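Local coordinates for Alr2269 protein (Nostoc sp., PDB 3MC9), which probably takes part in outer-membrane beta-barrel biogenesis as an Omp85 protein, whose periplasmic POTRA domains are thought to handle incoming polypeptides, at residues Glu103-Ile108 / Val117-Glu122; Ile88-Gln91 / Thr95-Arg98; Ser141-Gln146 / Ala168-Ile173; Lys188-Gln193 / Val216-Val221. All coordinates share one frame; numbering follows the deposited sequence.

Contact 1 (Glu103-Ile108 / Val117-Glu122); sequences EDINAI and VQASPE
The helical segment 103-108 and the strand segment 117-122 run nearly antiparallel: their N-to-C directions make an angle of 150° and the axes come within 8.1 Å. The CA atoms approach most closely at I105 and V117, 6.1 Å apart; contacts end at A119, the later strand residues lying well clear of the helix segment. Two isoleucines one helical turn apart, I105 and I108, face the strand and meet V117 and A119, alternate residues that point back toward the helix. I105 CD1 reaches furthest along the strand, 3.7 Å from A119 CB and 3.5 Å from A119 N. With CG1 of I105 beside its backbone N (chi1 -71°), the other branch, CG2, is left to pass V117, 3.9 Å from V117 CG1. I108 offers its CG2 methyl to both branches of V117, at 3.6 Å from V117 CG2 and 3.8 Å from V117 CG1. All three side-chain pairs are apolar; the segments bury 220 Å². I108 also packs on F132, V84 and V87. The order strand 62-71, helices 78-87 and 98-110, strands 114-124 and 127-136 is the beta-alpha-alpha-beta-beta POTRA topology, this contact setting the second helix against strand 114-124.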
loop_
_atom_site.group_PDB
_atom_site.type_symbol
_atom_site.label_atom_id
_atom_site.label_comp_id
_atom_site.label_asym_id
_atom_site.label_seq_id
_atom_site.Cartn_x
_atom_site.Cartn_y
_atom_site.Cartn_z
ATOM N N GLU A 103 10.072 -4.043 10.607
ATOM C CA GLU A 103 10.517 -4.439 9.280
ATOM C C GLU A 103 9.519 -5.392 8.576
ATOM O O GLU A 103 9.296 -5.290 7.365
ATOM C CB GLU A 103 11.865 -5.094 9.465
ATOM C CG GLU A 103 12.711 -5.310 8.288
ATOM C CD GLU A 103 14.125 -5.646 8.736
ATOM O OE1 GLU A 103 14.739 -4.846 9.504
ATOM O OE2 GLU A 103 14.615 -6.715 8.341
ATOM N N ASP A 104 8.922 -6.310 9.330
ATOM C CA ASP A 104 7.891 -7.185 8.779
ATOM C C ASP A 104 6.641 -6.366 8.365
ATOM O O ASP A 104 6.040 -6.626 7.317
ATOM C CB ASP A 104 7.476 -8.254 9.791
ATOM C CG ASP A 104 8.510 -9.373 9.948
ATOM O OD1 ASP A 104 9.486 -9.472 9.141
ATOM O OD2 ASP A 104 8.326 -10.163 10.901
ATOM N N ILE A 105 6.240 -5.422 9.221
ATOM C CA ILE A 105 5.147 -4.501 8.917
ATOM C C ILE A 105 5.427 -3.755 7.592
ATOM O O ILE A 105 4.573 -3.773 6.696
ATOM C CB ILE A 105 4.901 -3.519 10.093
ATOM C CG1 ILE A 105 4.286 -4.279 11.280
ATOM C CG2 ILE A 105 4.029 -2.340 9.658
ATOM C CD1 ILE A 105 4.167 -3.492 12.582
ATOM N N ASN A 106 6.620 -3.160 7.465
ATOM C CA ASN A 106 7.054 -2.478 6.223
ATOM C C ASN A 106 6.995 -3.376 4.989
ATOM O O ASN A 106 6.579 -2.945 3.918
ATOM C CB ASN A 106 8.486 -1.933 6.349
ATOM C CG ASN A 106 8.610 -0.854 7.419
ATOM O OD1 ASN A 106 7.598 -0.375 7.930
ATOM N ND2 ASN A 106 9.849 -0.495 7.787
ATOM N N ALA A 107 7.395 -4.627 5.156
ATOM C CA ALA A 107 7.385 -5.587 4.056
ATOM C C ALA A 107 5.950 -5.949 3.680
ATOM O O ALA A 107 5.639 -6.118 2.516
ATOM C CB ALA A 107 8.190 -6.817 4.419
ATOM N N ILE A 108 5.059 -6.019 4.649
ATOM C CA ILE A 108 3.655 -6.261 4.332
ATOM C C ILE A 108 3.102 -5.086 3.491
ATOM O O ILE A 108 2.440 -5.296 2.466
ATOM C CB ILE A 108 2.825 -6.538 5.611
ATOM C CG1 ILE A 108 3.279 -7.863 6.238
ATOM C CG2 ILE A 108 1.328 -6.606 5.299
ATOM C CD1 ILE A 108 2.908 -8.020 7.729
ATOM N N VAL A 117 -1.538 -1.928 8.398
ATOM C CA VAL A 117 -0.821 -3.082 8.899
ATOM C C VAL A 117 -0.294 -2.773 10.297
ATOM O O VAL A 117 0.326 -1.729 10.515
ATOM C CB VAL A 117 0.408 -3.411 8.026
ATOM C CG1 VAL A 117 1.098 -4.667 8.553
ATOM C CG2 VAL A 117 0.016 -3.559 6.563
ATOM N N GLN A 118 -0.552 -3.670 11.242
ATOM C CA GLN A 118 0.080 -3.580 12.547
ATOM C C GLN A 118 0.439 -4.953 13.091
ATOM O O GLN A 118 -0.107 -5.964 12.659
ATOM C CB GLN A 118 -0.834 -2.846 13.527
ATOM C CG GLN A 118 -2.243 -3.396 13.592
ATOM C CD GLN A 118 -3.166 -2.569 14.490
ATOM O OE1 GLN A 118 -3.197 -2.750 15.712
ATOM N NE2 GLN A 118 -3.928 -1.674 13.883
ATOM N N ALA A 119 1.358 -4.963 14.045
ATOM C CA ALA A 119 1.721 -6.163 14.780
ATOM C C ALA A 119 1.213 -6.027 16.208
ATOM O O ALA A 119 1.495 -5.026 16.898
ATOM C CB ALA A 119 3.200 -6.357 14.772
ATOM N N SER A 120 0.460 -7.035 16.639
ATOM C CA SER A 120 -0.056 -7.117 17.999
ATOM C C SER A 120 0.556 -8.359 18.702
ATOM O O SER A 120 0.237 -9.484 18.338
ATOM C CB SER A 120 -1.584 -7.196 17.940
ATOM O OG SER A 120 -2.157 -7.212 19.236
ATOM N N PRO A 121 1.463 -8.154 19.672
ATOM C CA PRO A 121 2.084 -9.272 20.398
ATOM C C PRO A 121 1.441 -9.625 21.754
ATOM O O PRO A 121 1.165 -8.739 22.570
ATOM C CB PRO A 121 3.528 -8.790 20.620
ATOM C CG PRO A 121 3.470 -7.310 20.606
ATOM C CD PRO A 121 2.141 -6.881 19.970
ATOM N N GLU A 122 1.242 -10.924 21.984
ATOM C CA GLU A 122 0.631 -11.421 23.227
ATOM C C GLU A 122 1.599 -12.414 23.855
ATOM O O GLU A 122 1.879 -13.487 23.293
ATOM C CB GLU A 122 -0.743 -12.066 22.957
ATOM C CG GLU A 122 -1.548 -12.422 24.199
ATOM C CD GLU A 122 -2.735 -13.335 23.894
ATOM O OE1 GLU A 122 -2.514 -14.477 23.441
ATOM O OE2 GLU A 122 -3.893 -12.911 24.113
#

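Contact 2 (Ile88-Gln91 / Thr95-Arg98); sequences IRTQ and TTTR
T90 and T96 meet through their hydroxyls, the closest approach between the loop segment 88-91 and the segment 95-98, which opens with the short edge strand. Their CA atoms are 5.9 Å apart, and T96 OG1 donates to T90 OG1 over 2.7 Å. The torsion of T96 places OG1 opposite its own backbone N (chi1 -162°), extending the hydroxyl to the loop. T90 OG1 is in turn hydrogen-bonded to D104 OD2 on helix 98-110, giving a chain of polar groups from strand to loop to helix.

A second link runs through water. Water 1 accepts from Q91 N at 2.7 Å and can donate to T95 O at 2.7 Å, although it has more acceptors in reach than protons, so backbone groups of both segments share one solvent molecule.

Apolar contact between the segments is slight, the nearest carbon approach being T90 CG2 to T96 CB at 4.0 Å. Both threonines touch V64 of strand 62-71, and T90 also lies against V67 and L101. Outside this pairing, T97 is the N-cap of the following helix, its OG1 accepting from Q100 N.

The chemistry implies a polar closure of a tight loop: the two buried hydroxyls form a relay, T96 to T90 to D104, beside the aliphatic V64, V67 and L101, and the D104 carboxylate, accepting from T90, would orient the T90 proton away from T96 and leave T90 OG1 as the acceptor.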
loop_
_atom_site.group_PDB
_atom_site.type_symbol
_atom_site.label_atom_id
_atom_site.label_comp_id
_atom_site.label_asym_id
_atom_site.label_seq_id
_atom_site.Cartn_x
_atom_site.Cartn_y
_atom_site.Cartn_z
ATOM N N ILE A 88 7.069 -11.726 5.661
ATOM C CA ILE A 88 7.474 -11.591 7.052
ATOM C C ILE A 88 8.549 -12.619 7.377
ATOM O O ILE A 88 8.576 -13.712 6.809
ATOM C CB ILE A 88 6.265 -11.691 8.026
ATOM C CG1 ILE A 88 5.628 -13.081 8.018
ATOM C CG2 ILE A 88 5.224 -10.640 7.674
ATOM C CD1 ILE A 88 4.586 -13.279 9.132
ATOM N N ARG A 89 9.472 -12.250 8.253
ATOM C CA ARG A 89 10.455 -13.194 8.761
ATOM C C ARG A 89 10.026 -13.741 10.111
ATOM O O ARG A 89 10.366 -14.859 10.450
ATOM C CB ARG A 89 11.814 -12.536 8.935
ATOM C CG ARG A 89 12.641 -12.359 7.680
ATOM C CD ARG A 89 13.990 -11.715 8.058
ATOM N NE ARG A 89 15.046 -12.678 8.401
ATOM C CZ ARG A 89 16.174 -12.373 9.046
ATOM N NH1 ARG A 89 16.404 -11.130 9.467
ATOM N NH2 ARG A 89 17.085 -13.317 9.285
ATOM N N THR A 90 9.324 -12.943 10.910
ATOM C CA THR A 90 8.856 -13.426 12.213
ATOM C C THR A 90 8.099 -14.750 12.050
ATOM O O THR A 90 7.242 -14.898 11.173
ATOM C CB THR A 90 8.024 -12.366 12.939
ATOM O OG1 THR A 90 8.885 -11.267 13.293
ATOM C CG2 THR A 90 7.380 -12.930 14.195
ATOM N N GLN A 91 8.452 -15.743 12.859
ATOM C CA GLN A 91 7.914 -17.087 12.640
ATOM C C GLN A 91 7.892 -17.878 13.934
ATOM O O GLN A 91 8.670 -17.595 14.848
ATOM C CB GLN A 91 8.678 -17.814 11.498
ATOM C CG GLN A 91 9.711 -18.822 11.923
ATOM C CD GLN A 91 10.423 -19.524 10.752
ATOM O OE1 GLN A 91 11.090 -18.889 9.946
ATOM N NE2 GLN A 91 10.314 -20.843 10.701
ATOM N N THR A 95 13.120 -16.478 17.409
ATOM C CA THR A 95 12.952 -15.236 18.139
ATOM C C THR A 95 12.515 -14.115 17.200
ATOM O O THR A 95 12.496 -14.256 15.967
ATOM C CB THR A 95 14.226 -14.777 18.859
ATOM O OG1 THR A 95 15.323 -14.806 17.951
ATOM C CG2 THR A 95 14.518 -15.641 20.072
ATOM N N THR A 96 12.124 -13.003 17.805
ATOM C CA THR A 96 11.892 -11.791 17.054
ATOM C C THR A 96 12.242 -10.652 17.962
ATOM O O THR A 96 12.500 -10.843 19.151
ATOM C CB THR A 96 10.431 -11.666 16.511
ATOM O OG1 THR A 96 10.393 -10.687 15.465
ATOM C CG2 THR A 96 9.434 -11.274 17.598
ATOM N N THR A 97 12.263 -9.468 17.370
ATOM C CA THR A 97 12.651 -8.252 18.050
ATOM C C THR A 97 11.680 -7.190 17.581
ATOM O O THR A 97 10.912 -7.390 16.629
ATOM C CB THR A 97 14.070 -7.776 17.668
ATOM O OG1 THR A 97 14.083 -7.375 16.291
ATOM C CG2 THR A 97 15.136 -8.873 17.890
ATOM N N ARG A 98 11.754 -6.061 18.256
ATOM C CA ARG A 98 10.943 -4.901 17.982
ATOM C C ARG A 98 11.131 -4.457 16.531
ATOM O O ARG A 98 10.163 -4.312 15.776
ATOM C CB ARG A 98 11.362 -3.783 18.953
ATOM C CG ARG A 98 10.443 -2.589 18.969
ATOM C CD ARG A 98 11.188 -1.323 19.396
ATOM N NE ARG A 98 12.179 -0.919 18.398
ATOM C CZ ARG A 98 11.906 -0.359 17.214
ATOM N NH1 ARG A 98 10.650 -0.119 16.827
ATOM N NH2 ARG A 98 12.902 -0.049 16.393
HETATM O O HOH W 1 10.181 -15.084 14.832
#

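Contact 3 (Ser141-Gln146 / Ala168-Ile173); sequences SKVEIQ and AQYGKI
S141 begins the contact by laying its carbonyl over the ring of Y170: S141 O stands 3.4 Å above the ring plane, displaced toward the rim, with Y170 CD2 its nearest atom. The CA atoms of S141 and Y170 are 5.3 Å apart, the closest pair of CA atoms across the two segments. The side chain of S141 turns the other way, and its OG is hydrogen-bonded to N209 O.

K142 follows over the same face of the ring. Its CA lies 4.0 Å from the Y170 ring centroid and 26° off the ring normal, which meets the geometry of a CH-pi contact, while its bent side chain leads away from the tyrosine.

At V143 the main chain provides the directed bond. V143 N donates to Y170 OH over 3.2 Å, and the N-H...O angle of 173° makes it nearly straight. The side chain adds a looser apolar contact, V143 CG2 to Y170 CE1 at 4.4 Å. Y170 CG lies beside its own backbone N (chi1 -70°), the torsion that carries the ring from the loop across to the start of the strand. The hydroxyl has a second partner in D163 OD1, so two hydrogen bonds hold it. Y170 itself occupies the second position of a type II beta turn from Q169 to K172, with G171 at positive phi in the third.

Strand 142-146 is an outer strand of its sheet, hydrogen-bonded along strand 211-217; the loop carrying Y170 joins helix 161-166 to helix 176-192, whose L179 packs on V143.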
loop_
_atom_site.group_PDB
_atom_site.type_symbol
_atom_site.label_atom_id
_atom_site.label_comp_id
_atom_site.label_asym_id
_atom_site.label_seq_id
_atom_site.Cartn_x
_atom_site.Cartn_y
_atom_site.Cartn_z
ATOM N N SER A 141 -11.925 1.517 -7.958
ATOM C CA SER A 141 -13.005 1.924 -8.852
ATOM C C SER A 141 -12.515 2.995 -9.819
ATOM O O SER A 141 -12.834 2.945 -11.014
ATOM C CB SER A 141 -14.232 2.415 -8.077
ATOM O OG SER A 141 -13.910 3.498 -7.228
ATOM N N LYS A 142 -11.743 3.959 -9.317
ATOM C CA LYS A 142 -11.158 4.962 -10.193
ATOM C C LYS A 142 -9.996 5.783 -9.620
ATOM O O LYS A 142 -9.783 5.832 -8.409
ATOM C CB LYS A 142 -12.263 5.874 -10.731
ATOM C CG LYS A 142 -12.456 7.191 -10.046
ATOM C CD LYS A 142 -12.685 8.271 -11.080
ATOM C CE LYS A 142 -14.133 8.619 -11.274
ATOM N NZ LYS A 142 -14.206 9.814 -12.167
ATOM N N VAL A 143 -9.227 6.384 -10.532
ATOM C CA VAL A 143 -8.171 7.330 -10.192
ATOM C C VAL A 143 -8.522 8.716 -10.747
ATOM O O VAL A 143 -8.835 8.861 -11.929
ATOM C CB VAL A 143 -6.772 6.873 -10.713
ATOM C CG1 VAL A 143 -5.710 7.906 -10.390
ATOM C CG2 VAL A 143 -6.388 5.531 -10.112
ATOM N N GLU A 144 -8.489 9.714 -9.871
ATOM C CA GLU A 144 -8.704 11.116 -10.222
ATOM C C GLU A 144 -7.429 11.916 -9.987
ATOM O O GLU A 144 -6.757 11.706 -8.984
ATOM C CB GLU A 144 -9.725 11.732 -9.277
ATOM C CG GLU A 144 -11.149 11.392 -9.523
ATOM C CD GLU A 144 -12.057 12.056 -8.502
ATOM O OE1 GLU A 144 -11.553 12.884 -7.705
ATOM O OE2 GLU A 144 -13.265 11.756 -8.495
ATOM N N ILE A 145 -7.145 12.868 -10.870
ATOM C CA ILE A 145 -6.089 13.846 -10.649
ATOM C C ILE A 145 -6.689 15.129 -10.096
ATOM O O ILE A 145 -7.673 15.637 -10.618
ATOM C CB ILE A 145 -5.365 14.204 -11.947
ATOM C CG1 ILE A 145 -4.588 12.998 -12.480
ATOM C CG2 ILE A 145 -4.423 15.422 -11.741
ATOM C CD1 ILE A 145 -4.125 13.190 -13.918
ATOM N N GLN A 146 -6.084 15.651 -9.040
ATOM C CA GLN A 146 -6.476 16.916 -8.456
ATOM C C GLN A 146 -5.285 17.862 -8.588
ATOM O O GLN A 146 -4.267 17.707 -7.907
ATOM C CB GLN A 146 -6.849 16.674 -7.001
ATOM C CG GLN A 146 -7.154 17.896 -6.163
ATOM C CD GLN A 146 -7.283 17.529 -4.687
ATOM O OE1 GLN A 146 -6.283 17.327 -3.981
ATOM N NE2 GLN A 146 -8.516 17.405 -4.227
ATOM N N ALA A 168 -6.954 -0.281 -16.658
ATOM C CA ALA A 168 -6.642 -1.695 -16.574
ATOM C C ALA A 168 -6.644 -2.237 -15.142
ATOM O O ALA A 168 -6.845 -3.425 -14.938
ATOM C CB ALA A 168 -5.276 -1.954 -17.240
ATOM N N GLN A 169 -6.399 -1.373 -14.157
ATOM C CA GLN A 169 -6.388 -1.785 -12.752
ATOM C C GLN A 169 -7.782 -1.681 -12.106
ATOM O O GLN A 169 -7.976 -2.124 -10.987
ATOM C CB GLN A 169 -5.359 -0.954 -11.959
ATOM C CG GLN A 169 -3.934 -0.936 -12.558
ATOM C CD GLN A 169 -2.972 -0.008 -11.804
ATOM O OE1 GLN A 169 -3.105 0.206 -10.590
ATOM N NE2 GLN A 169 -1.998 0.556 -12.531
ATOM N N TYR A 170 -8.741 -1.087 -12.816
ATOM C CA TYR A 170 -10.107 -0.905 -12.308
ATOM C C TYR A 170 -10.808 -2.250 -12.129
ATOM O O TYR A 170 -10.628 -3.155 -12.934
ATOM C CB TYR A 170 -10.945 -0.043 -13.263
ATOM C CG TYR A 170 -10.575 1.436 -13.335
ATOM C CD1 TYR A 170 -9.390 1.931 -12.774
ATOM C CD2 TYR A 170 -11.404 2.338 -14.003
ATOM C CE1 TYR A 170 -9.071 3.279 -12.847
ATOM C CE2 TYR A 170 -11.081 3.689 -14.091
ATOM C CZ TYR A 170 -9.916 4.152 -13.510
ATOM O OH TYR A 170 -9.595 5.487 -13.589
ATOM N N GLY A 171 -11.601 -2.373 -11.069
ATOM C CA GLY A 171 -12.396 -3.587 -10.818
ATOM C C GLY A 171 -11.622 -4.701 -10.125
ATOM O O GLY A 171 -12.127 -5.806 -9.960
ATOM N N LYS A 172 -10.390 -4.404 -9.722
ATOM C CA LYS A 172 -9.558 -5.331 -8.963
ATOM C C LYS A 172 -9.045 -4.634 -7.722
ATOM O O LYS A 172 -8.998 -3.399 -7.659
ATOM C CB LYS A 172 -8.359 -5.776 -9.791
ATOM C CG LYS A 172 -8.632 -6.960 -10.713
ATOM C CD LYS A 172 -7.376 -7.332 -11.495
ATOM C CE LYS A 172 -6.938 -6.215 -12.443
ATOM N NZ LYS A 172 -5.596 -6.490 -13.000
ATOM N N ILE A 173 -8.635 -5.435 -6.741
ATOM C CA ILE A 173 -8.103 -4.894 -5.499
ATOM C C ILE A 173 -6.962 -3.935 -5.849
ATOM O O ILE A 173 -6.160 -4.205 -6.737
ATOM C CB ILE A 173 -7.668 -6.007 -4.490
ATOM C CG1 ILE A 173 -7.149 -5.376 -3.190
ATOM C CG2 ILE A 173 -6.634 -6.970 -5.097
ATOM C CD1 ILE A 173 -6.628 -6.383 -2.182
#

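Contact 4 (Lys188-Gln193 / Val216-Val221); sequences KRYQDQ and VAEGVV
In the second POTRA domain the C-terminal end of helix 176-192 packs against the three-stranded sheet, and this contact joins that helix end to the point where strand 211-217 gives way to loop. Y190 is the helix residue that makes the connection; the CA atoms of Y190 and E218 are 7.5 Å apart, so the side chains do the bridging. The two segments bury 150 Å² between them.

The tyrosine points toward the strand and brings its hydroxyl end to both V216 and E218. V216 CG1 packs on Y190 CE2 at 3.8 Å, an apolar contact oblique to the ring, and also lies near the hydroxyl oxygen, 3.7 Å from Y190 OH. I145 of strand 142-146 touches both Y190 and V216, continuing this packing onto the neighbouring strand.

The polar half of the contact belongs to E218, whose side chain crosses that of Y190 at about a right angle. CG of E218 sits beside its backbone N (chi1 -60°) and the chain then extends, taking the carboxylate to the tyrosine. This buried carboxylate has further partners in the loop before helix 161-166: OE2 is also hydrogen-bonded to S155 OG, and OE1 to V156 N. Three bonds thus hold its two oxygens, which would be expected to stabilise the charged form.

On the far side of the helix, K188 NZ and D192 OD1 form a salt bridge of 2.7 Å, one turn apart.

Y190 OH donates to E218 OE2 over 2.6 Å, in the plane of the ring at its edge, meeting the oxygen on its anti side, 20° out of the carboxylate plane.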
loop_
_atom_site.group_PDB
_atom_site.type_symbol
_atom_site.label_atom_id
_atom_site.label_comp_id
_atom_site.label_asym_id
_atom_site.label_seq_id
_atom_site.Cartn_x
_atom_site.Cartn_y
_atom_site.Cartn_z
ATOM N N LYS A 188 5.565 10.884 -16.956
ATOM C CA LYS A 188 6.068 10.943 -18.335
ATOM C C LYS A 188 5.092 11.654 -19.292
ATOM O O LYS A 188 5.526 12.385 -20.176
ATOM C CB LYS A 188 6.387 9.536 -18.835
ATOM C CG LYS A 188 6.919 9.460 -20.254
ATOM C CD LYS A 188 8.129 10.351 -20.466
ATOM C CE LYS A 188 8.888 9.942 -21.744
ATOM N NZ LYS A 188 8.027 10.070 -22.958
ATOM N N ARG A 189 3.785 11.475 -19.103
ATOM C CA ARG A 189 2.823 12.237 -19.903
ATOM C C ARG A 189 2.901 13.750 -19.651
ATOM O O ARG A 189 2.802 14.532 -20.588
ATOM C CB ARG A 189 1.392 11.757 -19.696
ATOM C CG ARG A 189 1.092 10.407 -20.339
ATOM C CD ARG A 189 0.762 10.501 -21.815
ATOM N NE ARG A 189 -0.387 11.381 -22.037
ATOM C CZ ARG A 189 -0.339 12.598 -22.584
ATOM N NH1 ARG A 189 0.818 13.106 -23.003
ATOM N NH2 ARG A 189 -1.462 13.316 -22.725
ATOM N N TYR A 190 3.043 14.172 -18.395
ATOM C CA TYR A 190 3.263 15.595 -18.131
ATOM C C TYR A 190 4.464 16.074 -18.887
ATOM O O TYR A 190 4.425 17.103 -19.535
ATOM C CB TYR A 190 3.496 15.871 -16.641
ATOM C CG TYR A 190 2.224 15.906 -15.873
ATOM C CD1 TYR A 190 1.328 16.937 -16.062
ATOM C CD2 TYR A 190 1.893 14.901 -15.008
ATOM C CE1 TYR A 190 0.150 16.990 -15.388
ATOM C CE2 TYR A 190 0.711 14.942 -14.317
ATOM C CZ TYR A 190 -0.155 15.986 -14.524
ATOM O OH TYR A 190 -1.336 16.041 -13.842
ATOM N N GLN A 191 5.540 15.314 -18.797
ATOM C CA GLN A 191 6.762 15.689 -19.448
ATOM C C GLN A 191 6.587 15.848 -20.967
ATOM O O GLN A 191 7.018 16.848 -21.556
ATOM C CB GLN A 191 7.851 14.673 -19.132
ATOM C CG GLN A 191 9.195 14.996 -19.784
ATOM C CD GLN A 191 10.239 13.963 -19.450
ATOM O OE1 GLN A 191 10.636 13.812 -18.296
ATOM N NE2 GLN A 191 10.679 13.238 -20.452
ATOM N N ASP A 192 5.941 14.863 -21.589
ATOM C CA ASP A 192 5.643 14.907 -23.025
ATOM C C ASP A 192 4.925 16.180 -23.430
ATOM O O ASP A 192 5.169 16.707 -24.493
ATOM C CB ASP A 192 4.762 13.737 -23.415
ATOM C CG ASP A 192 5.503 12.423 -23.402
ATOM O OD1 ASP A 192 6.750 12.419 -23.489
ATOM O OD2 ASP A 192 4.835 11.390 -23.304
ATOM N N GLN A 193 4.036 16.673 -22.569
ATOM C CA GLN A 193 3.275 17.885 -22.876
ATOM C C GLN A 193 3.958 19.178 -22.473
ATOM O O GLN A 193 3.325 20.240 -22.541
ATOM C CB GLN A 193 1.898 17.836 -22.217
ATOM C CG GLN A 193 1.050 16.691 -22.668
ATOM C CD GLN A 193 1.013 16.556 -24.183
ATOM O OE1 GLN A 193 0.704 17.517 -24.911
ATOM N NE2 GLN A 193 1.357 15.375 -24.662
ATOM N N VAL A 216 -1.432 16.545 -7.737
ATOM C CA VAL A 216 -0.249 16.793 -8.560
ATOM C C VAL A 216 0.068 18.288 -8.624
ATOM O O VAL A 216 -0.817 19.101 -8.872
ATOM C CB VAL A 216 -0.442 16.282 -10.014
ATOM C CG1 VAL A 216 0.824 16.485 -10.823
ATOM C CG2 VAL A 216 -0.816 14.827 -10.024
ATOM N N ALA A 217 1.327 18.637 -8.369
ATOM C CA ALA A 217 1.844 19.977 -8.630
ATOM C C ALA A 217 2.316 19.928 -10.064
ATOM O O ALA A 217 3.380 19.439 -10.349
ATOM C CB ALA A 217 3.008 20.316 -7.693
ATOM N N GLU A 218 1.480 20.382 -10.977
ATOM C CA GLU A 218 1.738 20.213 -12.401
ATOM C C GLU A 218 2.778 21.168 -12.918
ATOM O O GLU A 218 3.510 20.846 -13.838
ATOM C CB GLU A 218 0.424 20.433 -13.187
ATOM C CG GLU A 218 -0.647 19.440 -12.783
ATOM C CD GLU A 218 -1.851 19.445 -13.696
ATOM O OE1 GLU A 218 -2.245 20.524 -14.158
ATOM O OE2 GLU A 218 -2.415 18.351 -13.906
ATOM N N GLY A 219 2.841 22.359 -12.339
ATOM C CA GLY A 219 3.676 23.398 -12.886
ATOM C C GLY A 219 2.919 24.189 -13.928
ATOM O O GLY A 219 1.825 23.791 -14.371
ATOM N N VAL A 220 3.510 25.321 -14.290
ATOM C CA VAL A 220 3.004 26.231 -15.305
ATOM C C VAL A 220 4.129 26.423 -16.325
ATOM O O VAL A 220 5.311 26.378 -15.955
ATOM C CB VAL A 220 2.593 27.566 -14.658
ATOM C CG1 VAL A 220 2.369 28.662 -15.701
ATOM C CG2 VAL A 220 1.335 27.353 -13.786
ATOM N N VAL A 221 3.781 26.578 -17.606
ATOM C CA VAL A 221 4.764 26.949 -18.637
ATOM C C VAL A 221 4.276 28.166 -19.424
ATOM O O VAL A 221 3.089 28.287 -19.686
ATOM C CB VAL A 221 5.049 25.783 -19.618
ATOM C CG1 VAL A 221 5.991 26.238 -20.773
ATOM C CG2 VAL A 221 5.623 24.577 -18.879
#

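How the contacts relate
The four contacts fall into two pairs, one in each of the two modelled POTRA domains. Contacts 1 and 2 have centres about 9 Å apart and are joined by D104 of 103-108, whose OD1 lies 2.9 Å from R89 N, a probable hydrogen bond; I108 CD1 also packs on I88 CG2. Contacts 3 and 4 are about 21 Å apart between centres but meet along adjacent strands, with Q146 O 3.1 Å from V216 N, again a probable hydrogen bond. Between the pairs nothing touches: contacts 1 and 3 come no nearer than about 10 Å between atoms, and contacts 2 and 4 lie about 44 Å apart between centres, on opposite sides of the chain's centre.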